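Local atomic coordinates of aminopeptidase N family protein (Idiomarina loihiensis L2TR, PDB entry 4FGM), a protein that binds zinc and is probably a metal-dependent aminopeptidase of the M61 family, with a maleic acid molecule held beside the metal in this crystal. Residues A[334-337]-A[338-341]; A[451-454]-A[455-459]; A[311-314]-A[315-318]. One frame throughout, in Å; residues are numbered along the deposited sequence.

Contact 1 of 3, residues A[334-337]-A[338-341]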
ATOM      1  N   GLY A 334      14.329  -5.412  11.561  1.00 46.39           N
ATOM      2  CA  GLY A 334      14.814  -6.760  11.336  1.00 51.50           C
ATOM      3  C   GLY A 334      13.849  -7.542  10.469  1.00 53.67           C
ATOM      4  O   GLY A 334      14.276  -8.356   9.651  1.00 57.21           O
ATOM      5  N   ASP A 335      12.550  -7.293  10.632  1.00 50.17           N
ATOM      6  CA  ASP A 335      11.541  -7.983   9.826  1.00 58.54           C
ATOM      7  C   ASP A 335      11.816  -7.684   8.360  1.00 55.84           C
ATOM      8  O   ASP A 335      11.937  -8.589   7.540  1.00 51.02           O
ATOM      9  CB  ASP A 335      10.118  -7.504  10.170  1.00 68.35           C
ATOM     10  CG  ASP A 335       9.557  -8.150  11.434  1.00 78.79           C
ATOM     11  OD1 ASP A 335      10.210  -9.056  11.995  1.00 77.54           O
ATOM     12  OD2 ASP A 335       8.450  -7.751  11.867  1.00 83.07           O
ATOM     13  N   THR A 336      11.920  -6.396   8.048  1.00 51.92           N
ATOM     14  CA  THR A 336      12.181  -5.944   6.688  1.00 50.81           C
ATOM     15  C   THR A 336      13.482  -6.537   6.168  1.00 54.87           C
ATOM     16  O   THR A 336      13.550  -7.036   5.040  1.00 51.78           O
ATOM     17  CB  THR A 336      12.288  -4.405   6.616  1.00 52.86           C
ATOM     18  OG1 THR A 336      11.061  -3.810   7.054  1.00 54.97           O
ATOM     19  CG2 THR A 336      12.581  -3.959   5.194  1.00 49.48           C
ATOM     20  N   LEU A 337      14.519  -6.478   6.995  1.00 60.12           N
ATOM     21  CA  LEU A 337      15.817  -7.005   6.604  1.00 54.56           C
ATOM     22  C   LEU A 337      15.702  -8.491   6.280  1.00 54.96           C
ATOM     23  O   LEU A 337      16.175  -8.948   5.239  1.00 55.23           O
ATOM     24  CB  LEU A 337      16.836  -6.775   7.723  1.00 57.36           C
ATOM     25  CG  LEU A 337      18.302  -7.056   7.386  1.00 62.45           C
ATOM     26  CD1 LEU A 337      18.676  -6.365   6.087  1.00 60.85           C
ATOM     27  CD2 LEU A 337      19.187  -6.573   8.523  1.00 65.70           C
ATOM     28  N   SER A 338      15.050  -9.235   7.166  1.00 54.13           N
ATOM     29  CA  SER A 338      14.871 -10.672   6.983  1.00 59.16           C
ATOM     30  C   SER A 338      14.104 -11.028   5.711  1.00 60.30           C
ATOM     31  O   SER A 338      14.436 -11.994   5.028  1.00 57.96           O
ATOM     32  CB  SER A 338      14.149 -11.268   8.191  1.00 58.66           C
ATOM     33  OG  SER A 338      14.852 -10.991   9.385  1.00 62.61           O
ATOM     34  N   ARG A 339      13.080 -10.251   5.389  1.00 55.64           N
ATOM     35  CA  ARG A 339      12.289 -10.530   4.200  1.00 59.39           C
ATOM     36  C   ARG A 339      13.080 -10.342   2.911  1.00 56.72           C
ATOM     37  O   ARG A 339      12.982 -11.155   1.995  1.00 59.38           O
ATOM     38  CB  ARG A 339      11.033  -9.654   4.173  1.00 66.04           C
ATOM     39  CG  ARG A 339      10.088  -9.888   5.349  1.00 75.16           C
ATOM     40  CD  ARG A 339       8.727  -9.275   5.074  1.00 79.03           C
ATOM     41  NE  ARG A 339       8.828  -7.860   4.727  1.00 89.06           N
ATOM     42  CZ  ARG A 339       8.697  -6.859   5.594  1.00 88.67           C
ATOM     43  NH1 ARG A 339       8.452  -7.113   6.874  1.00 89.96           N
ATOM     44  NH2 ARG A 339       8.810  -5.603   5.179  1.00 80.36           N
ATOM     45  N   VAL A 340      13.865  -9.276   2.832  1.00 50.58           N
ATOM     46  CA  VAL A 340      14.647  -9.027   1.632  1.00 48.04           C
ATOM     47  C   VAL A 340      15.689 -10.120   1.423  1.00 49.23           C
ATOM     48  O   VAL A 340      15.864 -10.611   0.307  1.00 48.03           O
ATOM     49  CB  VAL A 340      15.375  -7.661   1.703  1.00 52.96           C
ATOM     50  CG1 VAL A 340      16.280  -7.486   0.496  1.00 49.04           C
ATOM     51  CG2 VAL A 340      14.354  -6.535   1.760  1.00 50.69           C
ATOM     52  N   GLU A 341      16.360 -10.505   2.508  1.00 47.94           N
ATOM     53  CA  GLU A 341      17.412 -11.517   2.456  1.00 48.18           C
ATOM     54  C   GLU A 341      16.955 -12.971   2.358  1.00 54.83           C
ATOM     55  O   GLU A 341      17.760 -13.853   2.056  1.00 51.82           O
ATOM     56  CB  GLU A 341      18.325 -11.372   3.675  1.00 51.34           C
ATOM     57  CG  GLU A 341      19.055 -10.037   3.769  1.00 60.30           C
ATOM     58  CD  GLU A 341      19.814  -9.690   2.499  1.00 66.61           C
ATOM     59  OE1 GLU A 341      20.435 -10.598   1.906  1.00 66.35           O
ATOM     60  OE2 GLU A 341      19.798  -8.506   2.101  1.00 71.03           O
TER
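S338 and G334 meet one turn apart on helix 326-342, where the G334 carbonyl oxygen faces both the backbone N and the hydroxyl of S338. The S338 N to G334 O hydrogen bond is 2.7 Å long and nearly straight, with an N-H...O angle of 164°. S338 OG also stands 2.7 Å from G334 O, because its chi1 of -57° sets the hydroxyl opposite its own carbonyl carbon and folds it back over the preceding turn, the familiar approach of a helical serine to the carbonyl four residues earlier. The same hydroxyl is hydrogen-bonded to Y571 N and G475 O, which ties this turn to strand 570-575. Three more i to i+4 bonds, R339 N to D335 O, V340 N to T336 O and E341 N to L337 O, continue the helical ladder.

On the outer side R339 runs back along the helix and bends at chi3 (-54°), which lays its guanidinium over the backbone of the earlier turn. One face rests on T336 CA, 3.6 Å from the plane and toward the rim, while R339 NH1 approaches D335 CB at 3.7 Å. The D335 carboxylate makes no contact with the guanidinium: D335 OD2 is 5.0 Å from R339 NH1, near enough for a probable mild electrostatic attraction. T336 OG1 bonds back to L332 O; at the other end, E341 OE1 bonds to S449 OG.

T336, L337 and V340 pack on L382 of helix 378-394, and L337 also reaches Y571 and L573, so one side of helix 326-342 meets both helix 378-394 and strand 570-575.

Contact 2 of 3, residues A[451-454]-A[455-459]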
ATOM      1  N   SER A 451      25.003  -4.079   2.157  1.00 65.99           N
ATOM      2  CA  SER A 451      25.810  -4.262   3.356  1.00 67.55           C
ATOM      3  C   SER A 451      25.362  -3.256   4.408  1.00 70.55           C
ATOM      4  O   SER A 451      25.655  -2.069   4.286  1.00 76.63           O
ATOM      5  CB  SER A 451      27.280  -4.028   3.027  1.00 74.16           C
ATOM      6  OG  SER A 451      27.583  -4.509   1.731  1.00 78.57           O
ATOM      7  N   LEU A 452      24.647  -3.720   5.430  1.00 72.51           N
ATOM      8  CA  LEU A 452      24.179  -2.829   6.489  1.00 72.43           C
ATOM      9  C   LEU A 452      24.792  -3.153   7.838  1.00 70.19           C
ATOM     10  O   LEU A 452      24.653  -2.384   8.790  1.00 70.75           O
ATOM     11  CB  LEU A 452      22.652  -2.883   6.627  1.00 73.26           C
ATOM     12  CG  LEU A 452      21.753  -2.293   5.534  1.00 76.23           C
ATOM     13  CD1 LEU A 452      22.413  -1.054   4.948  1.00 79.00           C
ATOM     14  CD2 LEU A 452      21.510  -3.319   4.450  1.00 78.25           C
ATOM     15  N   VAL A 453      25.467  -4.294   7.923  1.00 68.22           N
ATOM     16  CA  VAL A 453      26.081  -4.718   9.176  1.00 68.77           C
ATOM     17  C   VAL A 453      27.084  -3.694   9.704  1.00 68.64           C
ATOM     18  O   VAL A 453      27.013  -3.288  10.866  1.00 68.14           O
ATOM     19  CB  VAL A 453      26.798  -6.078   9.016  1.00 73.27           C
ATOM     20  CG1 VAL A 453      27.285  -6.566  10.372  1.00 71.61           C
ATOM     21  CG2 VAL A 453      25.857  -7.095   8.391  1.00 73.55           C
ATOM     22  N   GLU A 454      28.016  -3.285   8.846  1.00 73.57           N
ATOM     23  CA  GLU A 454      29.036  -2.317   9.224  1.00 77.33           C
ATOM     24  C   GLU A 454      28.376  -0.981   9.557  1.00 71.54           C
ATOM     25  O   GLU A 454      28.660  -0.370  10.589  1.00 73.97           O
ATOM     26  CB  GLU A 454      30.041  -2.154   8.078  1.00 87.57           C
ATOM     27  CG  GLU A 454      31.240  -1.276   8.414  1.00 99.59           C
ATOM     28  CD  GLU A 454      32.345  -1.360   7.373  1.00105.98           C
ATOM     29  OE1 GLU A 454      32.890  -2.467   7.176  1.00107.11           O
ATOM     30  OE2 GLU A 454      32.668  -0.322   6.752  1.00105.01           O
ATOM     31  N   LEU A 455      27.480  -0.549   8.676  1.00 68.29           N
ATOM     32  CA  LEU A 455      26.749   0.705   8.829  1.00 65.04           C
ATOM     33  C   LEU A 455      26.020   0.782  10.168  1.00 61.86           C
ATOM     34  O   LEU A 455      26.062   1.806  10.843  1.00 60.52           O
ATOM     35  CB  LEU A 455      25.746   0.840   7.681  1.00 62.55           C
ATOM     36  CG  LEU A 455      25.651   2.144   6.890  1.00 59.01           C
ATOM     37  CD1 LEU A 455      26.988   2.864   6.865  1.00 57.25           C
ATOM     38  CD2 LEU A 455      25.197   1.817   5.474  1.00 57.50           C
ATOM     39  N   LEU A 456      25.352  -0.304  10.548  1.00 59.59           N
ATOM     40  CA  LEU A 456      24.607  -0.355  11.807  1.00 57.62           C
ATOM     41  C   LEU A 456      25.527  -0.461  13.019  1.00 59.74           C
ATOM     42  O   LEU A 456      25.184  -0.017  14.120  1.00 62.46           O
ATOM     43  CB  LEU A 456      23.633  -1.537  11.791  1.00 49.54           C
ATOM     44  CG  LEU A 456      22.433  -1.358  10.859  1.00 55.92           C
ATOM     45  CD1 LEU A 456      21.854  -2.709  10.457  1.00 56.37           C
ATOM     46  CD2 LEU A 456      21.392  -0.487  11.555  1.00 57.30           C
ATOM     47  N   GLN A 457      26.693  -1.059  12.810  1.00 60.03           N
ATOM     48  CA  GLN A 457      27.668  -1.220  13.872  1.00 65.34           C
ATOM     49  C   GLN A 457      28.163   0.170  14.264  1.00 67.32           C
ATOM     50  O   GLN A 457      28.387   0.455  15.441  1.00 72.02           O
ATOM     51  CB  GLN A 457      28.828  -2.089  13.381  1.00 72.92           C
ATOM     52  CG  GLN A 457      29.344  -3.064  14.421  1.00 86.82           C
ATOM     53  CD  GLN A 457      30.215  -4.147  13.816  1.00 96.74           C
ATOM     54  OE1 GLN A 457      31.295  -3.870  13.294  1.00 99.19           O
ATOM     55  NE2 GLN A 457      29.743  -5.388  13.874  1.00 97.24           N
ATOM     56  N   ASN A 458      28.314   1.038  13.267  1.00 61.05           N
ATOM     57  CA  ASN A 458      28.769   2.396  13.507  1.00 63.66           C
ATOM     58  C   ASN A 458      27.792   3.187  14.362  1.00 67.21           C
ATOM     59  O   ASN A 458      28.118   4.273  14.838  1.00 76.24           O
ATOM     60  CB  ASN A 458      29.002   3.128  12.185  1.00 67.57           C
ATOM     61  CG  ASN A 458      30.288   2.708  11.513  1.00 77.27           C
ATOM     62  OD1 ASN A 458      31.338   2.641  12.154  1.00 81.58           O
ATOM     63  ND2 ASN A 458      30.221   2.435  10.215  1.00 78.29           N
ATOM     64  N   PHE A 459      26.591   2.653  14.550  1.00 64.15           N
ATOM     65  CA  PHE A 459      25.596   3.330  15.369  1.00 57.28           C
ATOM     66  C   PHE A 459      25.265   2.521  16.605  1.00 55.89           C
ATOM     67  O   PHE A 459      24.288   2.793  17.293  1.00 54.09           O
ATOM     68  CB  PHE A 459      24.322   3.613  14.573  1.00 56.02           C
ATOM     69  CG  PHE A 459      24.462   4.742  13.595  1.00 56.70           C
ATOM     70  CD1 PHE A 459      25.151   4.568  12.401  1.00 55.32           C
ATOM     71  CD2 PHE A 459      23.892   5.981  13.864  1.00 51.68           C
ATOM     72  CE1 PHE A 459      25.276   5.618  11.488  1.00 52.25           C
ATOM     73  CE2 PHE A 459      24.012   7.037  12.959  1.00 47.53           C
ATOM     74  CZ  PHE A 459      24.700   6.853  11.767  1.00 47.50           C
TER
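L452 O accepts the shortest hydrogen bond of this short helix, 2.8 Å from L456 N with an N-H...O angle of 156°. The same oxygen is hemmed in by carbon: L456 CG comes within 3.2 Å of L452 O, so the leucine side chain lies along the carbonyl that its own amide holds. Two further bonds of the same i to i+4 kind follow, Q457 N to V453 O and N458 N to E454 O, both 3.0 Å, the first distinctly bent at 139°. F459 N then bonds to L456 O, three residues back.

The apolar contacts gather around L452. Its CB meets L456 CD1 at 3.9 Å, and its CD1 branch meets L455 CD2 at 4.0 Å, with the L452 and L455 side chains running at a slant to each other. L456 achieves its contact with CG opposite the carbonyl carbon (chi1 -72°), which swings the branch back toward the first turn. On the polar side, the N458 amide turns back toward the E454 carbonyl, N458 ND2 lying 3.2 Å from E454 O at an angle too poor for a hydrogen bond.

Through its apolar leucines the short helix joins helix 378-394 to strand 461-466. L452 touches S386 and L455 touches M390 on the helix, where F459 adds contacts with L389 and L393; L456 instead packs on V461 and V463 of the strand, which follows closely in the chain.

Contact 3 of 3, residues A[311-314]-A[315-318]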
ATOM      1  N   SER A 311       8.339   3.457   2.858  1.00 40.73           N
ATOM      2  CA  SER A 311       8.347   2.213   3.619  1.00 52.09           C
ATOM      3  C   SER A 311       9.380   2.224   4.734  1.00 51.40           C
ATOM      4  O   SER A 311       9.368   1.355   5.599  1.00 47.80           O
ATOM      5  CB  SER A 311       8.582   1.017   2.701  1.00 50.40           C
ATOM      6  OG  SER A 311       7.443   0.795   1.889  1.00 49.34           O
ATOM      7  N   TYR A 312      10.279   3.202   4.712  1.00 47.41           N
ATOM      8  CA  TYR A 312      11.282   3.322   5.765  1.00 43.47           C
ATOM      9  C   TYR A 312      10.745   4.289   6.812  1.00 48.10           C
ATOM     10  O   TYR A 312      10.842   4.048   8.012  1.00 51.31           O
ATOM     11  CB  TYR A 312      12.597   3.863   5.203  1.00 45.22           C
ATOM     12  CG  TYR A 312      13.539   4.406   6.259  1.00 49.43           C
ATOM     13  CD1 TYR A 312      14.178   3.555   7.160  1.00 51.50           C
ATOM     14  CD2 TYR A 312      13.797   5.779   6.350  1.00 46.23           C
ATOM     15  CE1 TYR A 312      15.054   4.052   8.123  1.00 52.56           C
ATOM     16  CE2 TYR A 312      14.671   6.287   7.305  1.00 48.01           C
ATOM     17  CZ  TYR A 312      15.299   5.420   8.189  1.00 53.09           C
ATOM     18  OH  TYR A 312      16.175   5.917   9.127  1.00 51.87           O
ATOM     19  N   PHE A 313      10.156   5.382   6.350  1.00 45.58           N
ATOM     20  CA  PHE A 313       9.632   6.383   7.265  1.00 48.86           C
ATOM     21  C   PHE A 313       8.344   6.022   7.997  1.00 45.32           C
ATOM     22  O   PHE A 313       8.157   6.455   9.137  1.00 47.10           O
ATOM     23  CB  PHE A 313       9.489   7.729   6.538  1.00 48.48           C
ATOM     24  CG  PHE A 313      10.798   8.466   6.385  1.00 50.16           C
ATOM     25  CD1 PHE A 313      11.461   8.971   7.500  1.00 50.72           C
ATOM     26  CD2 PHE A 313      11.379   8.637   5.133  1.00 48.82           C
ATOM     27  CE1 PHE A 313      12.696   9.623   7.373  1.00 47.40           C
ATOM     28  CE2 PHE A 313      12.615   9.287   4.995  1.00 53.39           C
ATOM     29  CZ  PHE A 313      13.269   9.786   6.118  1.00 47.25           C
ATOM     30  N   ASP A 314       7.463   5.229   7.385  1.00 38.05           N
ATOM     31  CA  ASP A 314       6.220   4.880   8.083  1.00 45.46           C
ATOM     32  C   ASP A 314       6.488   4.283   9.468  1.00 46.95           C
ATOM     33  O   ASP A 314       5.757   4.564  10.417  1.00 52.55           O
ATOM     34  CB  ASP A 314       5.320   3.937   7.253  1.00 40.38           C
ATOM     35  CG  ASP A 314       6.046   2.700   6.732  1.00 50.13           C
ATOM     36  OD1 ASP A 314       7.048   2.263   7.340  1.00 50.13           O
ATOM     37  OD2 ASP A 314       5.588   2.147   5.708  1.00 46.78           O
ATOM     38  N   ASP A 315       7.538   3.478   9.589  1.00 42.62           N
ATOM     39  CA  ASP A 315       7.890   2.885  10.877  1.00 44.62           C
ATOM     40  C   ASP A 315       8.819   3.799  11.682  1.00 45.68           C
ATOM     41  O   ASP A 315       8.602   4.033  12.872  1.00 45.77           O
ATOM     42  CB  ASP A 315       8.575   1.525  10.687  1.00 43.97           C
ATOM     43  CG  ASP A 315       7.650   0.477  10.100  1.00 52.43           C
ATOM     44  OD1 ASP A 315       6.479   0.425  10.525  1.00 50.63           O
ATOM     45  OD2 ASP A 315       8.097  -0.302   9.231  1.00 53.45           O
ATOM     46  N   TYR A 316       9.851   4.318  11.023  1.00 43.78           N
ATOM     47  CA  TYR A 316      10.823   5.178  11.682  1.00 46.39           C
ATOM     48  C   TYR A 316      10.187   6.402  12.350  1.00 48.59           C
ATOM     49  O   TYR A 316      10.468   6.699  13.514  1.00 45.26           O
ATOM     50  CB  TYR A 316      11.892   5.613  10.675  1.00 48.23           C
ATOM     51  CG  TYR A 316      12.987   6.455  11.285  1.00 52.37           C
ATOM     52  CD1 TYR A 316      13.756   5.972  12.348  1.00 50.01           C
ATOM     53  CD2 TYR A 316      13.237   7.751  10.825  1.00 53.02           C
ATOM     54  CE1 TYR A 316      14.740   6.760  12.941  1.00 53.44           C
ATOM     55  CE2 TYR A 316      14.219   8.547  11.409  1.00 55.95           C
ATOM     56  CZ  TYR A 316      14.967   8.049  12.468  1.00 52.83           C
ATOM     57  OH  TYR A 316      15.932   8.842  13.050  1.00 52.06           O
ATOM     58  N   LEU A 317       9.325   7.105  11.621  1.00 45.61           N
ATOM     59  CA  LEU A 317       8.662   8.288  12.173  1.00 48.16           C
ATOM     60  C   LEU A 317       7.784   7.936  13.376  1.00 47.90           C
ATOM     61  O   LEU A 317       7.455   8.797  14.192  1.00 45.71           O
ATOM     62  CB  LEU A 317       7.828   8.980  11.091  1.00 42.44           C
ATOM     63  CG  LEU A 317       8.652   9.602   9.960  1.00 44.41           C
ATOM     64  CD1 LEU A 317       7.727  10.391   9.043  1.00 40.83           C
ATOM     65  CD2 LEU A 317       9.739  10.519  10.545  1.00 36.84           C
ATOM     66  N   LEU A 318       7.404   6.665  13.478  1.00 46.93           N
ATOM     67  CA  LEU A 318       6.582   6.200  14.588  1.00 50.17           C
ATOM     68  C   LEU A 318       7.421   6.213  15.868  1.00 50.08           C
ATOM     69  O   LEU A 318       6.907   6.451  16.968  1.00 51.17           O
ATOM     70  CB  LEU A 318       6.068   4.788  14.290  1.00 47.11           C
ATOM     71  CG  LEU A 318       4.551   4.557  14.268  1.00 45.43           C
ATOM     72  CD1 LEU A 318       3.833   5.592  13.410  1.00 39.36           C
ATOM     73  CD2 LEU A 318       4.289   3.169  13.730  1.00 41.14           C
TER
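Through this part of helix 308-320 the backbone is kinked: Y316 N bonds to Y312 O (3.2 Å) and L317 N to F313 O (2.8 Å), but the amides of D315 and L318 make no bond to the turn before, L318 N reaching D315 O instead.

Y312 and Y316 point the same way from successive turns, each with CG opposite its backbone N (chi1 163° and -177°). Their rings are near parallel, 15° apart, but slid so far that they barely overlap; the Y312 hydroxyl oxygen sits over the centre of the Y316 ring, 3.7 Å above its plane. F313 CD1 comes to the edge of the same ring, 4.0 Å from Y316 CD2, and also meets L317 CG at 3.8 Å. The tyrosine hydroxyls are fixed from outside, Y312 OH by D388 and W584 NE1, Y316 OH by W584 O.

Two acidic groups lie side by side on another face of the helix, D314 OD1 and D315 OD2 being 3.4 Å apart, a like-charge approach that is probably unfavourable. The other oxygens are bonded elsewhere: D314 OD2 to ND1 of the zinc ligand H273, so that D314 probably helps to orient that imidazole as a second-shell residue, and D315 OD1 to S269 OG.

This acidic face lies against helix 262-277, whose HExxH pattern supplies the zinc ligands H273 and H277; E307 completes the site, and S311 OG is hydrogen-bonded to E307 O. L317 touches C272, F313 packs on L401, A402 and M405 of helix 401-413, and Y312 on A384 and L385 of helix 378-394.

Overall arrangement
Along the chain the order is contact 3, contact 1, contact 2, the first two on consecutive helices, and each has side chains against helix 378-394. Contacts 1 and 3 have centres about 15 Å apart, as do contacts 1 and 2; contacts 2 and 3 have centres about 19 Å apart, and none touches another. They step outward from the metal. Contact 3 lies closest, S311 being about 6 Å from the zinc ion and about 7 Å from maleic acid by side chain; the R339 side chain of contact 1 is about 12 Å from the zinc ion, and contact 2 lies away from the annotated sites.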